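Long-range contact in uncharacterized protein conserved in bacteria (Streptococcus suis, PDB 4FZQ), which is of unknown detailed function but belongs to a surface antigen that mediates attachment of the bacterium to host cells, probably through its G5 domain: residues A[17-31]-A[67-79]. The protein carries 1 engineered substitution. Residues are numbered along the deposited sequence; the frame is centred on the assembly and turned at random.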
ATOM      1  N   LYS A  17      -6.508   8.654  -9.189  1.00 22.34           N
ATOM      2  CA  LYS A  17      -7.695   7.936  -9.611  1.00 22.12           C
ATOM      3  C   LYS A  17      -7.531   7.692 -11.105  1.00 21.70           C
ATOM      4  O   LYS A  17      -7.108   8.591 -11.837  1.00 19.51           O
ATOM      5  CB  LYS A  17      -8.953   8.759  -9.352  1.00 25.57           C
ATOM      6  CG  LYS A  17      -9.244   9.034  -7.885  1.00 26.97           C
ATOM      7  CD  LYS A  17     -10.540   9.825  -7.756  1.00 31.06           C
ATOM      8  CE  LYS A  17     -10.867  10.140  -6.308  1.00 31.41           C
ATOM      9  NZ  LYS A  17      -9.877  11.092  -5.746  1.00 37.42           N
ATOM     10  N   GLU A  18      -7.848   6.481 -11.558  1.00 22.79           N
ATOM     11  CA  GLU A  18      -7.709   6.170 -12.969  1.00 22.47           C
ATOM     12  C   GLU A  18      -9.037   5.811 -13.608  1.00 21.86           C
ATOM     13  O   GLU A  18      -9.687   4.834 -13.225  1.00 21.39           O
ATOM     14  CB  GLU A  18      -6.731   5.013 -13.173  1.00 25.59           C
ATOM     15  CG  GLU A  18      -6.242   4.868 -14.614  1.00 30.92           C
ATOM     16  CD  GLU A  18      -5.318   3.669 -14.821  1.00 34.75           C
ATOM     17  OE1 GLU A  18      -5.820   2.530 -14.881  1.00 37.46           O
ATOM     18  OE2 GLU A  18      -4.086   3.862 -14.915  1.00 37.73           O
ATOM     19  N   GLU A  19      -9.433   6.599 -14.595  1.00 18.61           N
ATOM     20  CA  GLU A  19     -10.672   6.341 -15.298  1.00 18.78           C
ATOM     21  C   GLU A  19     -10.404   5.446 -16.504  1.00 19.60           C
ATOM     22  O   GLU A  19      -9.444   5.668 -17.238  1.00 19.24           O
ATOM     23  CB  GLU A  19     -11.288   7.654 -15.779  1.00 18.24           C
ATOM     24  CG  GLU A  19     -12.516   7.450 -16.617  1.00 23.71           C
ATOM     25  CD  GLU A  19     -13.125   8.741 -17.108  1.00 27.54           C
ATOM     26  OE1 GLU A  19     -12.540   9.821 -16.857  1.00 31.57           O
ATOM     27  OE2 GLU A  19     -14.197   8.668 -17.749  1.00 30.97           O
ATOM     28  N   ILE A  20     -11.224   4.412 -16.686  1.00 22.62           N
ATOM     29  CA  ILE A  20     -11.090   3.541 -17.847  1.00 24.22           C
ATOM     30  C   ILE A  20     -12.261   3.957 -18.725  1.00 25.68           C
ATOM     31  O   ILE A  20     -13.426   3.869 -18.334  1.00 25.54           O
ATOM     32  CB  ILE A  20     -11.196   2.029 -17.513  1.00 25.12           C
ATOM     33  CG1 ILE A  20      -9.917   1.533 -16.839  1.00 23.68           C
ATOM     34  CG2 ILE A  20     -11.339   1.227 -18.801  1.00 23.66           C
ATOM     35  CD1 ILE A  20      -8.589   1.802 -17.514  1.00 42.95           C
ATOM     36  N   ARG A  21     -11.932   4.421 -19.916  1.00 26.88           N
ATOM     37  CA  ARG A  21     -12.922   4.915 -20.850  1.00 29.32           C
ATOM     38  C   ARG A  21     -12.885   4.068 -22.125  1.00 29.72           C
ATOM     39  O   ARG A  21     -11.817   3.659 -22.567  1.00 29.46           O
ATOM     40  CB  ARG A  21     -12.578   6.379 -21.123  1.00 29.21           C
ATOM     41  CG  ARG A  21     -13.607   7.196 -21.829  1.00 32.39           C
ATOM     42  CD  ARG A  21     -13.152   8.654 -21.891  1.00 31.31           C
ATOM     43  NE  ARG A  21     -13.151   9.296 -20.579  1.00 29.80           N
ATOM     44  CZ  ARG A  21     -12.973  10.599 -20.389  1.00 29.19           C
ATOM     45  NH1 ARG A  21     -12.779  11.396 -21.430  1.00 30.60           N
ATOM     46  NH2 ARG A  21     -13.004  11.111 -19.164  1.00 24.80           N
ATOM     47  N   TYR A  22     -14.049   3.779 -22.698  1.00 34.89           N
ATOM     48  CA  TYR A  22     -14.115   2.977 -23.925  1.00 38.10           C
ATOM     49  C   TYR A  22     -14.178   3.853 -25.166  1.00 39.33           C
ATOM     50  O   TYR A  22     -14.865   4.866 -25.180  1.00 37.13           O
ATOM     51  CB  TYR A  22     -15.345   2.053 -23.920  1.00 38.51           C
ATOM     52  CG  TYR A  22     -15.592   1.326 -25.245  1.00 40.04           C
ATOM     53  CD1 TYR A  22     -14.590   0.557 -25.843  1.00 42.36           C
ATOM     54  CD2 TYR A  22     -16.837   1.378 -25.875  1.00 40.21           C
ATOM     55  CE1 TYR A  22     -14.822  -0.145 -27.029  1.00 42.75           C
ATOM     56  CE2 TYR A  22     -17.081   0.682 -27.062  1.00 40.47           C
ATOM     57  CZ  TYR A  22     -16.071  -0.083 -27.635  1.00 44.18           C
ATOM     58  OH  TYR A  22     -16.310  -0.805 -28.793  1.00 42.03           O
ATOM     59  N   ASP A  23     -13.456   3.450 -26.204  1.00 41.18           N
ATOM     60  CA  ASP A  23     -13.449   4.168 -27.472  1.00 45.11           C
ATOM     61  C   ASP A  23     -13.620   3.103 -28.550  1.00 46.34           C
ATOM     62  O   ASP A  23     -12.750   2.252 -28.730  1.00 45.66           O
ATOM     63  CB  ASP A  23     -12.122   4.914 -27.656  1.00 47.88           C
ATOM     64  CG  ASP A  23     -12.056   5.695 -28.966  1.00 52.87           C
ATOM     65  OD1 ASP A  23     -11.050   6.414 -29.175  1.00 54.98           O
ATOM     66  OD2 ASP A  23     -13.001   5.593 -29.785  1.00 53.17           O
ATOM     67  N   ALA A  24     -14.748   3.143 -29.254  1.00 51.06           N
ATOM     68  CA  ALA A  24     -15.027   2.165 -30.300  1.00 53.46           C
ATOM     69  C   ALA A  24     -14.042   2.240 -31.472  1.00 54.94           C
ATOM     70  O   ALA A  24     -13.889   1.284 -32.232  1.00 54.45           O
ATOM     71  CB  ALA A  24     -16.455   2.335 -30.796  1.00 53.51           C
ATOM     72  N   SER A  25     -13.363   3.374 -31.603  1.00 51.25           N
ATOM     73  CA  SER A  25     -12.395   3.578 -32.678  1.00 53.25           C
ATOM     74  C   SER A  25     -11.163   2.682 -32.550  1.00 54.59           C
ATOM     75  O   SER A  25     -10.632   2.191 -33.544  1.00 54.88           O
ATOM     76  CB  SER A  25     -11.946   5.037 -32.687  1.00 54.18           C
ATOM     77  OG  SER A  25     -13.065   5.901 -32.588  1.00 55.86           O
ATOM     78  N   LEU A  26     -10.706   2.477 -31.322  1.00 60.86           N
ATOM     79  CA  LEU A  26      -9.525   1.659 -31.083  1.00 62.64           C
ATOM     80  C   LEU A  26      -9.764   0.180 -31.341  1.00 63.77           C
ATOM     81  O   LEU A  26     -10.881  -0.315 -31.207  1.00 63.90           O
ATOM     82  CB  LEU A  26      -9.059   1.816 -29.634  1.00 62.03           C
ATOM     83  CG  LEU A  26      -8.775   3.211 -29.083  1.00 61.94           C
ATOM     84  CD1 LEU A  26      -8.520   3.096 -27.590  1.00 61.28           C
ATOM     85  CD2 LEU A  26      -7.585   3.829 -29.791  1.00 61.04           C
ATOM     86  N   PRO A  27      -8.709  -0.542 -31.731  1.00 62.85           N
ATOM     87  CA  PRO A  27      -8.820  -1.977 -31.991  1.00 64.80           C
ATOM     88  C   PRO A  27      -9.191  -2.710 -30.700  1.00 66.89           C
ATOM     89  O   PRO A  27      -9.646  -2.089 -29.743  1.00 68.14           O
ATOM     90  CB  PRO A  27      -7.427  -2.336 -32.487  1.00 63.87           C
ATOM     91  CG  PRO A  27      -7.034  -1.107 -33.237  1.00 62.99           C
ATOM     92  CD  PRO A  27      -7.458  -0.007 -32.294  1.00 62.90           C
ATOM     93  N   LEU A  28      -8.986  -4.022 -30.669  1.00 86.53           N
ATOM     94  CA  LEU A  28      -9.322  -4.820 -29.493  1.00 87.72           C
ATOM     95  C   LEU A  28      -8.381  -4.607 -28.310  1.00 87.73           C
ATOM     96  O   LEU A  28      -8.822  -4.216 -27.230  1.00 88.99           O
ATOM     97  CB  LEU A  28      -9.346  -6.311 -29.844  1.00 90.52           C
ATOM     98  CG  LEU A  28      -8.017  -6.985 -30.228  1.00 91.85           C
ATOM     99  CD1 LEU A  28      -8.187  -8.505 -30.227  1.00 92.59           C
ATOM    100  CD2 LEU A  28      -7.561  -6.485 -31.594  1.00 93.14           C
ATOM    101  N   GLY A  29      -7.092  -4.869 -28.514  1.00 56.83           N
ATOM    102  CA  GLY A  29      -6.131  -4.714 -27.435  1.00 55.51           C
ATOM    103  C   GLY A  29      -5.360  -3.408 -27.434  1.00 54.39           C
ATOM    104  O   GLY A  29      -4.355  -3.274 -26.734  1.00 55.04           O
ATOM    105  N   LYS A  30      -5.831  -2.440 -28.212  1.00 68.56           N
ATOM    106  CA  LYS A  30      -5.172  -1.146 -28.300  1.00 67.42           C
ATOM    107  C   LYS A  30      -5.718  -0.211 -27.224  1.00 65.63           C
ATOM    108  O   LYS A  30      -6.926  -0.167 -26.982  1.00 65.18           O
ATOM    109  CB  LYS A  30      -5.407  -0.552 -29.691  1.00 70.25           C
ATOM    110  CG  LYS A  30      -4.239   0.236 -30.263  1.00 72.65           C
ATOM    111  CD  LYS A  30      -3.984   1.537 -29.512  1.00 74.78           C
ATOM    112  CE  LYS A  30      -2.857   2.321 -30.169  1.00 74.64           C
ATOM    113  NZ  LYS A  30      -1.627   1.484 -30.307  1.00 75.37           N
ATOM    114  N   SER A  31      -4.824   0.525 -26.572  1.00 55.64           N
ATOM    115  CA  SER A  31      -5.220   1.457 -25.527  1.00 52.53           C
ATOM    116  C   SER A  31      -4.099   2.440 -25.247  1.00 50.53           C
ATOM    117  O   SER A  31      -2.926   2.088 -25.311  1.00 51.39           O
ATOM    118  CB  SER A  31      -5.559   0.710 -24.242  1.00 51.59           C
ATOM    119  OG  SER A  31      -4.381   0.210 -23.644  1.00 52.01           O
ATOM    120  N   GLU A  67      -9.444  17.245  -4.363  1.00 31.04           N
ATOM    121  CA  GLU A  67      -9.472  16.265  -5.439  1.00 32.48           C
ATOM    122  C   GLU A  67      -8.362  16.554  -6.437  1.00 33.43           C
ATOM    123  O   GLU A  67      -8.006  17.708  -6.661  1.00 32.50           O
ATOM    124  CB  GLU A  67     -10.818  16.301  -6.165  1.00 35.99           C
ATOM    125  CG  GLU A  67     -10.901  15.359  -7.363  1.00 41.60           C
ATOM    126  CD  GLU A  67     -10.812  13.886  -6.962  1.00 47.41           C
ATOM    127  OE1 GLU A  67     -11.791  13.372  -6.361  1.00 48.31           O
ATOM    128  OE2 GLU A  67      -9.760  13.253  -7.239  1.00 47.33           O
ATOM    129  N   GLY A  68      -7.817  15.505  -7.043  1.00 28.52           N
ATOM    130  CA  GLY A  68      -6.755  15.698  -8.011  1.00 27.83           C
ATOM    131  C   GLY A  68      -7.267  15.646  -9.433  1.00 29.13           C
ATOM    132  O   GLY A  68      -8.436  15.920  -9.706  1.00 31.02           O
ATOM    133  N   GLN A  69      -6.383  15.292 -10.352  1.00 33.51           N
ATOM    134  CA  GLN A  69      -6.746  15.184 -11.754  1.00 33.66           C
ATOM    135  C   GLN A  69      -6.684  13.708 -12.122  1.00 32.62           C
ATOM    136  O   GLN A  69      -5.692  13.038 -11.844  1.00 30.89           O
ATOM    137  CB  GLN A  69      -5.762  15.993 -12.601  1.00 37.12           C
ATOM    138  CG  GLN A  69      -5.994  15.918 -14.100  1.00 41.29           C
ATOM    139  CD  GLN A  69      -4.917  16.651 -14.884  1.00 44.20           C
ATOM    140  OE1 GLN A  69      -4.859  17.877 -14.875  1.00 45.35           O
ATOM    141  NE2 GLN A  69      -4.050  15.898 -15.561  1.00 47.66           N
ATOM    142  N   ASN A  70      -7.750  13.203 -12.734  1.00 27.24           N
ATOM    143  CA  ASN A  70      -7.798  11.799 -13.129  1.00 27.68           C
ATOM    144  C   ASN A  70      -6.804  11.410 -14.212  1.00 27.79           C
ATOM    145  O   ASN A  70      -6.462  12.198 -15.093  1.00 26.78           O
ATOM    146  CB  ASN A  70      -9.182  11.407 -13.657  1.00 28.15           C
ATOM    147  CG  ASN A  70     -10.210  11.219 -12.563  1.00 31.32           C
ATOM    148  OD1 ASN A  70      -9.889  11.220 -11.372  1.00 33.14           O
ATOM    149  ND2 ASN A  70     -11.468  11.042 -12.969  1.00 29.52           N
ATOM    150  N   ARG A  71      -6.348  10.171 -14.125  1.00 29.41           N
ATOM    151  CA  ARG A  71      -5.475   9.602 -15.121  1.00 28.83           C
ATOM    152  C   ARG A  71      -6.547   8.937 -15.989  1.00 30.12           C
ATOM    153  O   ARG A  71      -7.423   8.238 -15.466  1.00 30.90           O
ATOM    154  CB  ARG A  71      -4.581   8.556 -14.465  1.00 30.38           C
ATOM    155  CG  ARG A  71      -3.692   7.761 -15.401  1.00 33.62           C
ATOM    156  CD  ARG A  71      -2.858   6.773 -14.597  1.00 38.40           C
ATOM    157  NE  ARG A  71      -2.182   5.794 -15.443  1.00 44.42           N
ATOM    158  CZ  ARG A  71      -1.184   6.084 -16.271  1.00 46.61           C
ATOM    159  NH1 ARG A  71      -0.740   7.332 -16.360  1.00 47.47           N
ATOM    160  NH2 ARG A  71      -0.641   5.129 -17.017  1.00 47.25           N
ATOM    161  N   ILE A  72      -6.532   9.171 -17.292  1.00 27.34           N
ATOM    162  CA  ILE A  72      -7.547   8.555 -18.133  1.00 25.65           C
ATOM    163  C   ILE A  72      -6.957   7.510 -19.070  1.00 25.61           C
ATOM    164  O   ILE A  72      -6.090   7.816 -19.893  1.00 24.00           O
ATOM    165  CB  ILE A  72      -8.317   9.604 -18.990  1.00 25.39           C
ATOM    166  CG1 ILE A  72      -9.254  10.441 -18.117  1.00 26.64           C
ATOM    167  CG2 ILE A  72      -9.170   8.903 -20.023  1.00 23.75           C
ATOM    168  CD1 ILE A  72      -9.385  10.118 -16.624  1.00 42.95           C
ATOM    169  N   LEU A  73      -7.433   6.277 -18.938  1.00 22.57           N
ATOM    170  CA  LEU A  73      -6.973   5.200 -19.799  1.00 23.71           C
ATOM    171  C   LEU A  73      -8.090   4.924 -20.804  1.00 23.38           C
ATOM    172  O   LEU A  73      -9.235   4.683 -20.421  1.00 21.23           O
ATOM    173  CB  LEU A  73      -6.676   3.936 -18.991  1.00 26.14           C
ATOM    174  CG  LEU A  73      -5.920   2.870 -19.797  1.00 30.20           C
ATOM    175  CD1 LEU A  73      -4.485   3.341 -19.986  1.00 30.43           C
ATOM    176  CD2 LEU A  73      -5.942   1.521 -19.093  1.00 30.11           C
ATOM    177  N   VAL A  74      -7.757   4.982 -22.088  1.00 23.15           N
ATOM    178  CA  VAL A  74      -8.733   4.751 -23.149  1.00 24.11           C
ATOM    179  C   VAL A  74      -8.426   3.426 -23.844  1.00 25.93           C
ATOM    180  O   VAL A  74      -7.311   3.207 -24.308  1.00 24.75           O
ATOM    181  CB  VAL A  74      -8.705   5.904 -24.193  1.00 25.51           C
ATOM    182  CG1 VAL A  74      -9.861   5.757 -25.155  1.00 27.32           C
ATOM    183  CG2 VAL A  74      -8.795   7.260 -23.493  1.00 24.71           C
ATOM    184  N   LYS A  75      -9.413   2.538 -23.905  1.00 32.93           N
ATOM    185  CA  LYS A  75      -9.217   1.242 -24.536  1.00 33.55           C
ATOM    186  C   LYS A  75     -10.328   0.875 -25.518  1.00 35.96           C
ATOM    187  O   LYS A  75     -11.395   1.510 -25.564  1.00 35.51           O
ATOM    188  CB  LYS A  75      -9.079   0.161 -23.470  1.00 32.76           C
ATOM    189  CG  LYS A  75     -10.219   0.128 -22.485  1.00 32.14           C
ATOM    190  CD  LYS A  75      -9.990  -0.936 -21.425  1.00 31.41           C
ATOM    191  CE  LYS A  75      -9.962  -2.325 -22.026  1.00 33.05           C
ATOM    192  NZ  LYS A  75      -9.832  -3.374 -20.978  1.00 34.26           N
ATOM    193  N   GLY A  76     -10.064  -0.172 -26.293  1.00 36.52           N
ATOM    194  CA  GLY A  76     -11.006  -0.609 -27.300  1.00 38.60           C
ATOM    195  C   GLY A  76     -11.956  -1.699 -26.873  1.00 40.04           C
ATOM    196  O   GLY A  76     -12.390  -2.502 -27.698  1.00 41.71           O
ATOM    197  N   SER A  77     -12.271  -1.751 -25.584  1.00 37.42           N
ATOM    198  CA  SER A  77     -13.213  -2.750 -25.088  1.00 37.25           C
ATOM    199  C   SER A  77     -13.989  -2.131 -23.940  1.00 36.38           C
ATOM    200  O   SER A  77     -13.541  -1.154 -23.356  1.00 36.50           O
ATOM    201  CB  SER A  77     -12.480  -3.987 -24.584  1.00 36.99           C
ATOM    202  OG  SER A  77     -11.446  -4.378 -25.463  1.00 43.95           O
ATOM    203  N   LEU A  78     -15.150  -2.680 -23.609  1.00 33.35           N
ATOM    204  CA  LEU A  78     -15.897  -2.121 -22.498  1.00 33.92           C
ATOM    205  C   LEU A  78     -15.954  -3.085 -21.329  1.00 37.46           C
ATOM    206  O   LEU A  78     -16.582  -4.136 -21.417  1.00 37.90           O
ATOM    207  CB  LEU A  78     -17.326  -1.769 -22.900  1.00 30.94           C
ATOM    208  CG  LEU A  78     -18.165  -1.209 -21.733  1.00 29.86           C
ATOM    209  CD1 LEU A  78     -17.575   0.109 -21.262  1.00 25.35           C
ATOM    210  CD2 LEU A  78     -19.610  -1.018 -22.148  1.00 30.43           C
ATOM    211  N   GLU A  79     -15.270  -2.748 -20.241  1.00 39.45           N
ATOM    212  CA  GLU A  79     -15.311  -3.590 -19.059  1.00 42.35           C
ATOM    213  C   GLU A  79     -16.243  -2.923 -18.058  1.00 44.73           C
ATOM    214  O   GLU A  79     -17.109  -3.646 -17.523  1.00 42.95           O
ATOM    215  CB  GLU A  79     -13.910  -3.817 -18.465  1.00 40.12           C
ATOM    216  CG  GLU A  79     -13.044  -2.571 -18.324  1.00 40.16           C
ATOM    217  CD  GLU A  79     -11.619  -2.921 -17.915  1.00 40.88           C
ATOM    218  OE1 GLU A  79     -11.429  -3.447 -16.793  1.00 40.42           O
ATOM    219  OE2 GLU A  79     -10.665  -2.679 -18.695  1.00 40.42           O
ATOM    220  OXT GLU A  79     -16.123  -1.694 -17.801  1.00 49.57           O
TER
HETATM  221  O   HOH W   1      -6.208  11.487  -9.254  1.00 30.83           O
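K17 opens the pairing of strands 18-22 and 71-75: its carbonyl O takes the amide of R71, and five further backbone bonds follow, ending with D23 N on K75 O (2.9 Å). The strands run parallel, 4.6 Å apart at closest approach. Followed outward, the K17 side chain illustrates how a parallel ladder can be extended at its start. CB rests 3.3 Å from N70 OD1, CG stays near the same oxygen, CD lies between it and E67 OE2, and CE touches both E67 oxygens; NZ, brought there by a bend at the last torsion (chi4 67°), meets E67 OE2 at 2.6 Å on its syn lone pair. G68 N bonds that oxygen from the anti side, tilted out of the carboxylate plane. N70 ND2 bonds Y32 OH of the second subunit. E18 and R71 lie side by side, and R71 NE reaches the anti lone pair of E18 OE2 (2.8 Å), near the guanidinium plane. On the face with E19, the R21 guanidinium meets this carboxylate, 2.7 Å from NH2 to OE1, while I72 packs over one guanidinium face; K30 of the second subunit also pairs with E19. At the far end of the strands, G76 C lies at the edge of the Y22 ring, and L26 CD1, from the turn that follows, meets V74 CG1. With strand 31-35 on the other side of 71-75, this forms, within this chain, a small three-stranded mixed sheet. With six backbone bonds and two ion pairs crossing a surface contact, the pairing probably depends heavily on polar interactions.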